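Local coordinates for thioesterase (Pseudomonas aeruginosa, PDB 3QY3), which probably hydrolyses the thioester bond of fatty acyl-CoA molecules as a tetrameric enzyme of the hotdog-fold thioesterase family, at residues Thr96-Leu101 with His118-Pro123; Tyr87-Val92 with Gly125-Gly130; His30-Pro35 with Glu57-Ala62; Leu111-Arg116 with Cys132-Val137. All coordinates share one frame; numbering follows the deposited sequence. Where two conformers were deposited one is given.

Interaction 1 (Thr96-Leu101 with His118-Pro123); sequences TVVVEL and HTLEDP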
loop_
_atom_site.group_PDB
_atom_site.type_symbol
_atom_site.label_atom_id
_atom_site.label_comp_id
_atom_site.label_asym_id
_atom_site.label_seq_id
_atom_site.Cartn_x
_atom_site.Cartn_y
_atom_site.Cartn_z
ATOM N N THR A 96 -2.516 15.411 9.479
ATOM C CA THR A 96 -3.809 14.730 9.573
ATOM C C THR A 96 -4.727 15.286 8.495
ATOM O O THR A 96 -5.027 16.490 8.457
ATOM C CB THR A 96 -4.432 14.893 10.968
ATOM O OG1 THR A 96 -3.517 14.325 11.920
ATOM C CG2 THR A 96 -5.818 14.220 11.027
ATOM N N VAL A 97 -5.142 14.420 7.577
ATOM C CA VAL A 97 -6.037 14.830 6.516
ATOM C C VAL A 97 -7.459 14.840 7.061
ATOM O O VAL A 97 -7.857 13.941 7.755
ATOM C CB VAL A 97 -5.926 13.913 5.271
ATOM C CG1 VAL A 97 -7.102 14.140 4.301
ATOM C CG2 VAL A 97 -4.548 14.156 4.573
ATOM N N VAL A 98 -8.221 15.866 6.712
ATOM C CA VAL A 98 -9.599 15.996 7.104
ATOM C C VAL A 98 -10.378 15.821 5.843
ATOM O O VAL A 98 -10.196 16.540 4.843
ATOM C CB VAL A 98 -9.918 17.393 7.796
ATOM C CG1 VAL A 98 -11.404 17.535 8.105
ATOM C CG2 VAL A 98 -9.107 17.524 9.119
ATOM N N VAL A 99 -11.237 14.821 5.868
ATOM C CA VAL A 99 -12.090 14.512 4.746
ATOM C C VAL A 99 -13.532 14.898 5.105
ATOM O O VAL A 99 -14.138 14.361 6.056
ATOM C CB VAL A 99 -12.127 13.004 4.426
ATOM C CG1 VAL A 99 -13.080 12.759 3.219
ATOM C CG2 VAL A 99 -10.690 12.482 4.041
ATOM N N GLU A 100 -14.088 15.851 4.390
ATOM C CA GLU A 100 -15.501 16.196 4.496
ATOM C C GLU A 100 -16.289 15.558 3.361
ATOM O O GLU A 100 -15.929 15.735 2.179
ATOM C CB GLU A 100 -15.696 17.716 4.410
ATOM C CG GLU A 100 -14.984 18.469 5.527
ATOM C CD GLU A 100 -15.069 19.988 5.398
ATOM O OE1 GLU A 100 -15.192 20.523 4.298
ATOM O OE2 GLU A 100 -14.974 20.636 6.422
ATOM N N LEU A 101 -17.323 14.797 3.740
ATOM C CA LEU A 101 -18.264 14.193 2.821
ATOM C C LEU A 101 -19.611 14.932 2.838
ATOM O O LEU A 101 -20.244 15.112 3.895
ATOM C CB LEU A 101 -18.473 12.743 3.172
ATOM C CG LEU A 101 -17.258 11.791 3.181
ATOM C CD1 LEU A 101 -17.702 10.371 3.642
ATOM C CD2 LEU A 101 -16.564 11.804 1.810
ATOM N N HIS A 118 -8.908 18.771 3.482
ATOM C CA HIS A 118 -8.133 19.821 4.130
ATOM C C HIS A 118 -7.102 19.059 5.044
ATOM O O HIS A 118 -7.056 17.844 5.067
ATOM C CB HIS A 118 -9.036 20.720 5.014
ATOM C CG HIS A 118 -10.319 21.190 4.361
ATOM N ND1 HIS A 118 -10.361 22.188 3.411
ATOM C CD2 HIS A 118 -11.606 20.835 4.584
ATOM C CE1 HIS A 118 -11.612 22.410 3.056
ATOM N NE2 HIS A 118 -12.389 21.590 3.744
ATOM N N THR A 119 -6.367 19.803 5.838
ATOM C CA THR A 119 -5.548 19.215 6.922
ATOM C C THR A 119 -6.011 19.853 8.227
ATOM O O THR A 119 -6.598 20.933 8.243
ATOM C CB THR A 119 -4.012 19.369 6.694
ATOM O OG1 THR A 119 -3.645 20.757 6.714
ATOM C CG2 THR A 119 -3.532 18.668 5.393
ATOM N N LEU A 120 -5.709 19.210 9.341
ATOM C CA LEU A 120 -6.023 19.782 10.617
ATOM C C LEU A 120 -5.359 21.140 10.808
ATOM O O LEU A 120 -6.002 22.034 11.349
ATOM C CB LEU A 120 -5.564 18.898 11.754
ATOM C CG LEU A 120 -6.571 17.982 12.422
ATOM C CD1 LEU A 120 -5.940 17.500 13.721
ATOM C CD2 LEU A 120 -7.956 18.647 12.620
ATOM N N GLU A 121 -4.103 21.282 10.392
ATOM C CA GLU A 121 -3.381 22.566 10.555
ATOM C C GLU A 121 -3.831 23.643 9.560
ATOM O O GLU A 121 -3.541 24.823 9.731
ATOM C CB GLU A 121 -1.863 22.327 10.439
ATOM C CG GLU A 121 -1.380 22.202 9.047
ATOM C CD GLU A 121 0.133 21.991 8.919
ATOM O OE1 GLU A 121 0.899 22.060 9.909
ATOM O OE2 GLU A 121 0.564 21.741 7.778
ATOM N N ASP A 122 -4.518 23.219 8.498
ATOM C CA ASP A 122 -4.894 24.088 7.421
ATOM C C ASP A 122 -6.346 23.785 7.076
ATOM O O ASP A 122 -6.645 23.284 5.994
ATOM C CB ASP A 122 -3.910 23.955 6.260
ATOM C CG ASP A 122 -4.067 25.044 5.212
ATOM O OD1 ASP A 122 -4.834 26.001 5.448
ATOM O OD2 ASP A 122 -3.459 24.907 4.117
ATOM N N PRO A 123 -7.263 24.064 8.029
ATOM C CA PRO A 123 -8.636 23.553 7.913
ATOM C C PRO A 123 -9.441 24.217 6.811
ATOM O O PRO A 123 -10.459 23.677 6.373
ATOM C CB PRO A 123 -9.266 23.874 9.270
ATOM C CG PRO A 123 -8.432 25.014 9.832
ATOM C CD PRO A 123 -7.043 24.784 9.309
#
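The imidazole of H118 meets the carboxylate of E100 at its edge, with E100 CD in the ring plane, while the backbone O of P123 lies over one ring face, offset toward the rim. Ring and carboxylate planes stand 83° apart. H118 NE2 reaches E100 OE1 at 3.0 Å in the conformer modelled here, but the N-H is bent to 147° and the bond is weak. OE1 is better served by the hydroxyl of Y102 and also forms a salt bridge with R116; ND1 faces the backbone O of G125, so close that the contact is doubtful. With chi1 at -61° and an extended chain beyond CG, E100 runs out far enough to meet the imidazole.

The strands pair antiparallel through V98 and H118: V98 N donates to H118 O at 2.8 Å, and H118 N returns a bond to V98 O at 2.9 Å. V97 and T119 form the adjoining non-hydrogen-bonded pair. One further bond, L120 N to T96 O at 2.9 Å, carries the pairing into the turn that follows the strand. There L120 lies alongside T96, L120 CG 4.0 Å from T96 CB, and crosses V98 at about a right angle, L120 CD2 3.9 Å from V98 CG2.

This is the open end of the hairpin 96-106/110-119 in the hotdog sheet. Strand 28-35 pairs with the far edge of strand 96-106 and sets T31 and H33 against V98; on the opposite sheet face, V97 and V99 pack against Y55, L56 and A59 of helix 51-66.

Interaction 2 (Tyr87-Val92 with Gly125-Gly130); sequences YLKPVV and GTYGEG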
loop_
_atom_site.group_PDB
_atom_site.type_symbol
_atom_site.label_atom_id
_atom_site.label_comp_id
_atom_site.label_asym_id
_atom_site.label_seq_id
_atom_site.Cartn_x
_atom_site.Cartn_y
_atom_site.Cartn_z
ATOM N N TYR A 87 -6.489 17.334 -7.531
ATOM C CA TYR A 87 -5.350 17.528 -6.660
ATOM C C TYR A 87 -4.961 19.006 -6.698
ATOM O O TYR A 87 -4.530 19.557 -7.722
ATOM C CB TYR A 87 -4.100 16.695 -7.041
ATOM C CG TYR A 87 -4.366 15.210 -7.090
ATOM C CD1 TYR A 87 -4.053 14.398 -6.013
ATOM C CD2 TYR A 87 -4.875 14.628 -8.230
ATOM C CE1 TYR A 87 -4.325 13.048 -6.060
ATOM C CE2 TYR A 87 -5.134 13.247 -8.286
ATOM C CZ TYR A 87 -4.837 12.489 -7.183
ATOM O OH TYR A 87 -5.066 11.167 -7.256
ATOM N N LEU A 88 -5.053 19.649 -5.543
ATOM C CA LEU A 88 -4.796 21.070 -5.494
ATOM C C LEU A 88 -3.564 21.469 -4.699
ATOM O O LEU A 88 -2.852 22.418 -5.074
ATOM C CB LEU A 88 -6.046 21.783 -4.955
ATOM C CG LEU A 88 -7.290 21.604 -5.827
ATOM C CD1 LEU A 88 -8.575 22.098 -5.145
ATOM C CD2 LEU A 88 -7.039 22.244 -7.165
ATOM N N LYS A 89 -3.305 20.790 -3.618
ATOM C CA LYS A 89 -2.128 21.112 -2.785
ATOM C C LYS A 89 -1.620 19.780 -2.211
ATOM O O LYS A 89 -2.430 18.924 -1.815
ATOM C CB LYS A 89 -2.483 22.031 -1.622
ATOM C CG LYS A 89 -3.283 23.281 -1.992
ATOM C CD LYS A 89 -3.601 24.271 -0.770
ATOM C CE LYS A 89 -2.555 24.344 0.327
ATOM N NZ LYS A 89 -1.282 25.097 0.006
ATOM N N PRO A 90 -0.307 19.620 -2.159
ATOM C CA PRO A 90 0.260 18.371 -1.606
ATOM C C PRO A 90 0.201 18.347 -0.117
ATOM O O PRO A 90 0.206 19.402 0.529
ATOM C CB PRO A 90 1.727 18.400 -2.103
ATOM C CG PRO A 90 2.022 19.839 -2.286
ATOM C CD PRO A 90 0.743 20.536 -2.637
ATOM N N VAL A 91 0.190 17.136 0.434
ATOM C CA VAL A 91 0.264 16.930 1.875
ATOM C C VAL A 91 1.622 16.308 2.149
ATOM O O VAL A 91 2.080 15.425 1.421
ATOM C CB VAL A 91 -0.850 16.036 2.375
ATOM C CG1 VAL A 91 -0.685 15.648 3.887
ATOM C CG2 VAL A 91 -2.283 16.614 2.108
ATOM N N VAL A 92 2.253 16.768 3.221
ATOM C CA VAL A 92 3.524 16.266 3.651
ATOM C C VAL A 92 3.445 15.766 5.096
ATOM O O VAL A 92 2.987 16.470 5.974
ATOM C CB VAL A 92 4.575 17.332 3.479
ATOM C CG1 VAL A 92 5.963 16.920 4.047
ATOM C CG2 VAL A 92 4.749 17.675 1.979
ATOM N N GLY A 125 -7.692 25.390 3.897
ATOM C CA GLY A 125 -7.043 25.196 2.585
ATOM C C GLY A 125 -7.746 24.004 1.946
ATOM O O GLY A 125 -8.110 23.088 2.648
ATOM N N THR A 126 -8.026 24.041 0.647
ATOM C CA THR A 126 -8.568 22.865 -0.043
ATOM C C THR A 126 -7.414 22.164 -0.763
ATOM O O THR A 126 -6.846 22.685 -1.733
ATOM C CB THR A 126 -9.708 23.229 -0.995
ATOM O OG1 THR A 126 -10.760 23.916 -0.264
ATOM C CG2 THR A 126 -10.291 21.950 -1.634
ATOM N N TYR A 127 -7.089 20.989 -0.285
ATOM C CA TYR A 127 -5.983 20.239 -0.785
ATOM C C TYR A 127 -6.418 19.407 -1.948
ATOM O O TYR A 127 -5.614 19.112 -2.833
ATOM C CB TYR A 127 -5.375 19.396 0.326
ATOM C CG TYR A 127 -4.543 20.219 1.246
ATOM C CD1 TYR A 127 -5.127 21.137 2.079
ATOM C CD2 TYR A 127 -3.174 20.082 1.286
ATOM C CE1 TYR A 127 -4.347 21.965 2.916
ATOM C CE2 TYR A 127 -2.397 20.847 2.134
ATOM C CZ TYR A 127 -2.986 21.820 2.940
ATOM O OH TYR A 127 -2.225 22.666 3.763
ATOM N N GLY A 128 -7.687 19.027 -1.953
ATOM C CA GLY A 128 -8.261 18.285 -3.074
ATOM C C GLY A 128 -9.776 18.208 -2.921
ATOM O O GLY A 128 -10.312 18.546 -1.873
ATOM N N GLU A 129 -10.465 17.892 -3.995
ATOM C CA GLU A 129 -11.926 17.820 -3.989
ATOM C C GLU A 129 -12.375 16.942 -5.125
ATOM O O GLU A 129 -11.720 16.803 -6.134
ATOM C CB GLU A 129 -12.592 19.209 -4.113
ATOM C CG GLU A 129 -12.118 19.986 -5.306
ATOM C CD GLU A 129 -12.788 21.408 -5.466
ATOM O OE1 GLU A 129 -13.157 22.040 -4.461
ATOM O OE2 GLU A 129 -12.904 21.850 -6.619
ATOM N N GLY A 130 -13.549 16.415 -5.015
ATOM C CA GLY A 130 -14.083 15.610 -6.073
ATOM C C GLY A 130 -15.399 14.945 -5.651
ATOM O O GLY A 130 -16.169 15.474 -4.836
#
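Y127 O is gripped by two backbone donors in succession, L88 N at 2.8 Å and K89 N at 3.0 Å. Both come from the same face of its carbonyl plane, L88 N well above that plane and K89 N tilted 24° from it. The forked acceptor ties the chain just beyond strand 76-87 to the residues leading into strand 128-138.

These two strands are antiparallel neighbours in the hotdog sheet, and Y87 with G128 is a non-hydrogen-bonded pair at the end of their ladder. Past it the 87-92 chain leaves regular pairing but stays close to Y127.

K89 bends at chi3 (33°) and chi4 (74°), which folds its tail over one face of the Y127 ring. CE makes a CH-pi contact there, 4.0 Å from the ring centroid, and the ammonium adds at most a weak, long cation-pi attraction. P90 O lies at the ring edge in its plane, 3.4 Å from Y127 CE2. V91 CG2 approaches obliquely, 3.7 Å from Y127 CD2. The phenol hydroxyl is hydrogen-bonded to D122. L88 and T126 lie alongside each other, pointing the same way, with L88 CD1 3.9 Å from T126 CG2.

Interaction 3 (His30-Pro35 with Glu57-Ala62); sequences HTAHIP and EEARVA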
loop_
_atom_site.group_PDB
_atom_site.type_symbol
_atom_site.label_atom_id
_atom_site.label_comp_id
_atom_site.label_asym_id
_atom_site.label_seq_id
_atom_site.Cartn_x
_atom_site.Cartn_y
_atom_site.Cartn_z
ATOM N N HIS A 30 -20.461 13.783 6.891
ATOM C CA HIS A 30 -19.450 13.183 7.721
ATOM C C HIS A 30 -18.129 13.933 7.582
ATOM O O HIS A 30 -17.827 14.427 6.507
ATOM C CB HIS A 30 -19.171 11.723 7.318
ATOM C CG HIS A 30 -18.412 10.980 8.353
ATOM N ND1 HIS A 30 -18.990 10.574 9.538
ATOM C CD2 HIS A 30 -17.111 10.617 8.414
ATOM C CE1 HIS A 30 -18.066 9.963 10.269
ATOM N NE2 HIS A 30 -16.931 9.959 9.602
ATOM N N THR A 31 -17.435 14.039 8.716
ATOM C CA THR A 31 -16.074 14.550 8.766
ATOM C C THR A 31 -15.201 13.504 9.381
ATOM O O THR A 31 -15.414 13.069 10.543
ATOM C CB THR A 31 -15.999 15.857 9.552
ATOM O OG1 THR A 31 -16.896 16.830 8.962
ATOM C CG2 THR A 31 -14.535 16.391 9.546
ATOM N N ALA A 32 -14.186 13.060 8.621
ATOM C CA ALA A 32 -13.234 12.051 9.139
ATOM C C ALA A 32 -11.860 12.675 9.276
ATOM O O ALA A 32 -11.480 13.528 8.458
ATOM C CB ALA A 32 -13.121 10.775 8.186
ATOM N N HIS A 33 -11.117 12.252 10.277
ATOM C CA HIS A 33 -9.733 12.695 10.481
ATOM C C HIS A 33 -8.822 11.497 10.252
ATOM O O HIS A 33 -8.965 10.492 10.938
ATOM C CB HIS A 33 -9.529 13.227 11.905
ATOM C CG HIS A 33 -10.165 14.555 12.149
ATOM N ND1 HIS A 33 -9.956 15.272 13.311
ATOM C CD2 HIS A 33 -10.990 15.304 11.387
ATOM C CE1 HIS A 33 -10.674 16.387 13.271
ATOM N NE2 HIS A 33 -11.312 16.431 12.116
ATOM N N ILE A 34 -7.910 11.615 9.286
ATOM C CA ILE A 34 -7.147 10.460 8.815
ATOM C C ILE A 34 -5.664 10.831 8.957
ATOM O O ILE A 34 -5.124 11.594 8.116
ATOM C CB ILE A 34 -7.418 10.068 7.335
ATOM C CG1 ILE A 34 -8.936 9.944 6.947
ATOM C CG2 ILE A 34 -6.573 8.779 6.984
ATOM C CD1 ILE A 34 -9.699 8.885 7.663
ATOM N N PRO A 35 -4.992 10.280 9.977
ATOM C CA PRO A 35 -3.559 10.570 10.075
ATOM C C PRO A 35 -2.803 10.036 8.880
ATOM O O PRO A 35 -3.001 8.865 8.479
ATOM C CB PRO A 35 -3.130 9.848 11.373
ATOM C CG PRO A 35 -4.399 9.707 12.164
ATOM C CD PRO A 35 -5.489 9.538 11.165
ATOM N N GLU A 57 -11.729 6.465 0.895
ATOM C CA GLU A 57 -12.313 5.200 1.304
ATOM C C GLU A 57 -12.506 5.075 2.794
ATOM O O GLU A 57 -13.593 4.689 3.238
ATOM C CB GLU A 57 -11.402 4.045 0.855
ATOM C CG GLU A 57 -11.846 2.670 1.249
ATOM C CD GLU A 57 -10.804 1.683 0.842
ATOM O OE1 GLU A 57 -9.761 1.621 1.526
ATOM O OE2 GLU A 57 -10.957 1.045 -0.195
ATOM N N GLU A 58 -11.482 5.432 3.568
ATOM C CA GLU A 58 -11.590 5.390 5.033
ATOM C C GLU A 58 -12.735 6.278 5.554
ATOM O O GLU A 58 -13.499 5.867 6.439
ATOM C CB GLU A 58 -10.269 5.729 5.680
ATOM C CG GLU A 58 -10.312 5.454 7.167
ATOM C CD GLU A 58 -10.473 3.949 7.509
ATOM O OE1 GLU A 58 -10.250 3.095 6.600
ATOM O OE2 GLU A 58 -10.781 3.650 8.675
ATOM N N ALA A 59 -12.867 7.451 4.967
ATOM C CA ALA A 59 -13.907 8.392 5.395
ATOM C C ALA A 59 -15.271 7.790 5.100
ATOM O O ALA A 59 -16.188 7.841 5.966
ATOM C CB ALA A 59 -13.741 9.727 4.725
ATOM N N ARG A 60 -15.464 7.228 3.888
ATOM C CA ARG A 60 -16.768 6.584 3.581
ATOM C C ARG A 60 -17.053 5.402 4.459
ATOM O O ARG A 60 -18.195 5.207 4.958
ATOM C CB ARG A 60 -16.894 6.066 2.127
ATOM C CG ARG A 60 -16.778 7.034 1.055
ATOM C CD ARG A 60 -17.104 6.307 -0.301
ATOM N NE ARG A 60 -16.214 5.174 -0.660
ATOM C CZ ARG A 60 -15.034 5.311 -1.261
ATOM N NH1 ARG A 60 -14.366 4.247 -1.579
ATOM N NH2 ARG A 60 -14.504 6.521 -1.488
ATOM N N VAL A 61 -16.036 4.560 4.705
ATOM C CA VAL A 61 -16.221 3.429 5.620
ATOM C C VAL A 61 -16.655 3.883 7.008
ATOM O O VAL A 61 -17.606 3.340 7.558
ATOM C CB VAL A 61 -14.928 2.531 5.666
ATOM C CG1 VAL A 61 -14.977 1.514 6.803
ATOM C CG2 VAL A 61 -14.775 1.825 4.302
ATOM N N ALA A 62 -16.050 4.945 7.518
ATOM C CA ALA A 62 -16.455 5.505 8.824
ATOM C C ALA A 62 -17.874 6.032 8.824
ATOM O O ALA A 62 -18.655 5.740 9.758
ATOM C CB ALA A 62 -15.460 6.619 9.230
#
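A32 and A59 meet methyl to methyl, CB to CB at 3.7 Å, where the helix of the hotdog fold lies against the sheet that curls round it. The small side chains let strand 30-35 and helix 57-62 come within 8.2 Å, axis to axis, at an angle of 130° between their directions. No hydrogen bond joins the two segments; the contact is made by H30, A32 and I34, alternate residues of the strand, against E58, A59 and A62 along the helix.

On one side of the alanine pair, the H30 imidazole has A62 C over one face, and its NE2 lies 3.7 Å from A62 CB. With CG anti to the backbone N (chi1 -165°), the ring extends to the helix. On the other side, I34 packs on the aliphatic part of E58.

Strand 96-106 positions this strand through backbone hydrogen bonds with V97, V99 and L101. The carboxylate of E58 belongs to the subunit interface, hydrogen-bonded through OE1 to W38 N and through OE2 to H93 NE2, both of a neighbouring subunit. A bend at chi2 (66°) turns the carboxylate away from the strand, while E58 CG stays 3.5 Å from I34 CD1.

Interaction 4 (Leu111-Arg116 with Cys132-Val137); sequences LVLEHR and CKLVWV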
loop_
_atom_site.group_PDB
_atom_site.type_symbol
_atom_site.label_atom_id
_atom_site.label_comp_id
_atom_site.label_asym_id
_atom_site.label_seq_id
_atom_site.Cartn_x
_atom_site.Cartn_y
_atom_site.Cartn_z
ATOM N N LEU A 111 -25.942 7.262 -5.094
ATOM C CA LEU A 111 -25.716 8.477 -4.382
ATOM C C LEU A 111 -24.366 8.980 -4.803
ATOM O O LEU A 111 -23.399 8.195 -4.784
ATOM C CB LEU A 111 -25.678 8.220 -2.854
ATOM C CG LEU A 111 -25.178 9.374 -1.944
ATOM C CD1 LEU A 111 -26.145 10.582 -1.965
ATOM C CD2 LEU A 111 -25.010 8.900 -0.444
ATOM N N VAL A 112 -24.299 10.269 -5.082
ATOM C CA VAL A 112 -23.051 10.960 -5.282
ATOM C C VAL A 112 -22.617 11.553 -3.956
ATOM O O VAL A 112 -23.383 12.303 -3.299
ATOM C CB VAL A 112 -23.149 11.997 -6.411
ATOM C CG1 VAL A 112 -21.769 12.740 -6.557
ATOM C CG2 VAL A 112 -23.566 11.313 -7.724
ATOM N N LEU A 113 -21.445 11.129 -3.491
ATOM C CA LEU A 113 -20.852 11.712 -2.314
ATOM C C LEU A 113 -19.765 12.649 -2.750
ATOM O O LEU A 113 -18.764 12.217 -3.357
ATOM C CB LEU A 113 -20.223 10.647 -1.416
ATOM C CG LEU A 113 -20.959 9.772 -0.496
ATOM C CD1 LEU A 113 -19.895 8.801 0.246
ATOM C CD2 LEU A 113 -21.797 10.671 0.494
ATOM N N GLU A 114 -19.936 13.915 -2.433
ATOM C CA GLU A 114 -18.993 14.931 -2.821
ATOM C C GLU A 114 -18.010 15.072 -1.686
ATOM O O GLU A 114 -18.395 14.965 -0.506
ATOM C CB GLU A 114 -19.740 16.217 -3.098
ATOM C CG GLU A 114 -20.768 15.991 -4.139
ATOM C CD GLU A 114 -20.589 16.793 -5.323
ATOM O OE1 GLU A 114 -19.458 16.800 -5.849
ATOM O OE2 GLU A 114 -21.598 17.443 -5.696
ATOM N N HIS A 115 -16.740 15.332 -1.999
ATOM C CA HIS A 115 -15.751 15.443 -0.982
ATOM C C HIS A 115 -14.864 16.685 -1.114
ATOM O O HIS A 115 -14.647 17.212 -2.231
ATOM C CB HIS A 115 -14.877 14.148 -0.895
ATOM C CG HIS A 115 -13.984 13.910 -2.084
ATOM N ND1 HIS A 115 -14.290 12.999 -3.067
ATOM C CD2 HIS A 115 -12.780 14.444 -2.428
ATOM C CE1 HIS A 115 -13.300 12.966 -3.946
ATOM N NE2 HIS A 115 -12.394 13.875 -3.607
ATOM N N ARG A 116 -14.378 17.131 0.043
ATOM C CA ARG A 116 -13.346 18.139 0.110
ATOM C C ARG A 116 -12.343 17.702 1.160
ATOM O O ARG A 116 -12.725 17.137 2.212
ATOM C CB ARG A 116 -13.939 19.506 0.411
ATOM C CG ARG A 116 -14.627 20.061 -0.836
ATOM C CD ARG A 116 -15.423 21.324 -0.584
ATOM N NE ARG A 116 -14.569 22.489 -0.495
ATOM C CZ ARG A 116 -14.118 22.964 0.650
ATOM N NH1 ARG A 116 -14.445 22.340 1.775
ATOM N NH2 ARG A 116 -13.349 24.049 0.666
ATOM N N CYS A 132 -17.464 10.694 -5.369
ATOM C CA CYS A 132 -17.534 9.253 -5.489
ATOM C C CYS A 132 -19.003 8.899 -5.749
ATOM O O CYS A 132 -19.882 9.199 -4.874
ATOM C CB CYS A 132 -17.023 8.616 -4.169
ATOM S SG CYS A 132 -16.907 6.853 -4.105
ATOM N N LYS A 133 -19.278 8.280 -6.885
ATOM C CA LYS A 133 -20.619 7.807 -7.182
ATOM C C LYS A 133 -20.745 6.388 -6.686
ATOM O O LYS A 133 -19.964 5.547 -7.088
ATOM C CB LYS A 133 -20.870 7.854 -8.678
ATOM C CG LYS A 133 -20.639 9.231 -9.289
ATOM C CD LYS A 133 -21.041 9.253 -10.777
ATOM C CE LYS A 133 -21.243 10.693 -11.286
ATOM N NZ LYS A 133 -21.018 10.859 -12.765
ATOM N N LEU A 134 -21.722 6.144 -5.817
ATOM C CA LEU A 134 -21.979 4.852 -5.266
ATOM C C LEU A 134 -23.304 4.361 -5.825
ATOM O O LEU A 134 -24.232 5.147 -6.050
ATOM C CB LEU A 134 -22.103 4.957 -3.725
ATOM C CG LEU A 134 -20.958 5.584 -2.904
ATOM C CD1 LEU A 134 -21.573 6.012 -1.549
ATOM C CD2 LEU A 134 -19.849 4.547 -2.758
ATOM N N VAL A 135 -23.363 3.056 -6.039
ATOM C CA VAL A 135 -24.592 2.385 -6.416
ATOM C C VAL A 135 -24.811 1.234 -5.412
ATOM O O VAL A 135 -23.855 0.530 -5.047
ATOM C CB VAL A 135 -24.538 1.890 -7.902
ATOM C CG1 VAL A 135 -24.390 3.065 -8.897
ATOM C CG2 VAL A 135 -23.389 0.890 -8.143
ATOM N N TRP A 136 -26.047 1.049 -4.942
ATOM C CA TRP A 136 -26.338 -0.073 -4.049
ATOM C C TRP A 136 -26.717 -1.238 -4.947
ATOM O O TRP A 136 -27.529 -1.083 -5.854
ATOM C CB TRP A 136 -27.455 0.246 -3.048
ATOM C CG TRP A 136 -26.899 0.681 -1.718
ATOM C CD1 TRP A 136 -26.862 -0.055 -0.545
ATOM C CD2 TRP A 136 -26.255 1.927 -1.433
ATOM N NE1 TRP A 136 -26.187 0.665 0.438
ATOM C CE2 TRP A 136 -25.842 1.894 -0.078
ATOM C CE3 TRP A 136 -26.010 3.097 -2.186
ATOM C CZ2 TRP A 136 -25.199 2.987 0.536
ATOM C CZ3 TRP A 136 -25.327 4.164 -1.571
ATOM C CH2 TRP A 136 -24.930 4.094 -0.239
ATOM N N VAL A 137 -26.105 -2.378 -4.674
ATOM C CA VAL A 137 -26.235 -3.576 -5.461
ATOM C C VAL A 137 -26.376 -4.820 -4.543
ATOM O O VAL A 137 -25.781 -4.919 -3.459
ATOM C CB VAL A 137 -25.016 -3.779 -6.385
ATOM C CG1 VAL A 137 -25.262 -4.943 -7.330
ATOM C CG2 VAL A 137 -24.660 -2.497 -7.169
#
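L111 and L134 face each other across a hydrogen-bonded pair, and L113 with C132 form a second; four backbone bonds join the two strands. L134 N to L111 O and L113 N to C132 O, each 2.8 Å, are almost straight at 172°. The reciprocal bonds, from L111 N to L134 O and from C132 N to L113 O, are more bent. Between them V112 and K133 make the non-hydrogen-bonded pair, with their CA atoms 4.4 Å apart.

The apolar contacts divide between the two faces of the sheet. On the face of L111, L113, C132 and L134, the two middle leucines meet diagonally across the strands, L113 CD1 to L134 CD1 at 3.7 Å. L111 CB is 4.3 Å from W136 CZ3, oblique to the indole, which a chi1 of -97° swings back toward L111. This face lies toward helix 51-66, whose R60 packs on L113 and C132 and whose W63 packs on L111; helix 149-155 adds I151 against L111 and W136.

The opposite face carries V112 and K133, which run side by side in the same direction with V112 CG2 3.9 Å from K133 CG. Beyond CG the lysine chain continues extended, and in the conformer given NZ is hydrogen-bonded to Q82 of strand 76-87.

These are central strands of the curled antiparallel sheet that wraps round the long helix, the defining feature of the hotdog fold.

Along the chain interaction 3 closes first; interaction 1 is then nested within the loop closed by interaction 2, and interaction 4 alternates with both. All four reach one antiparallel sheet. Strand 28-35 borders strand 96-106, followed by 110-119, 128-138 and 76-87, so interactions 1, 4 and 2 join successive neighbours while interaction 3 sets helix 51-66 on the sheet. Interactions 1 and 2 sit at one end, centres about 9 Å apart, touching through 118-123 and 125-130. Interaction 4, also touching helix 51-66, lies beyond the chain's centre, about 20 Å from interaction 1 and 14 Å from interaction 3, centre to centre. Together they tie the curled sheet to its helix, the frame of the hotdog subunit.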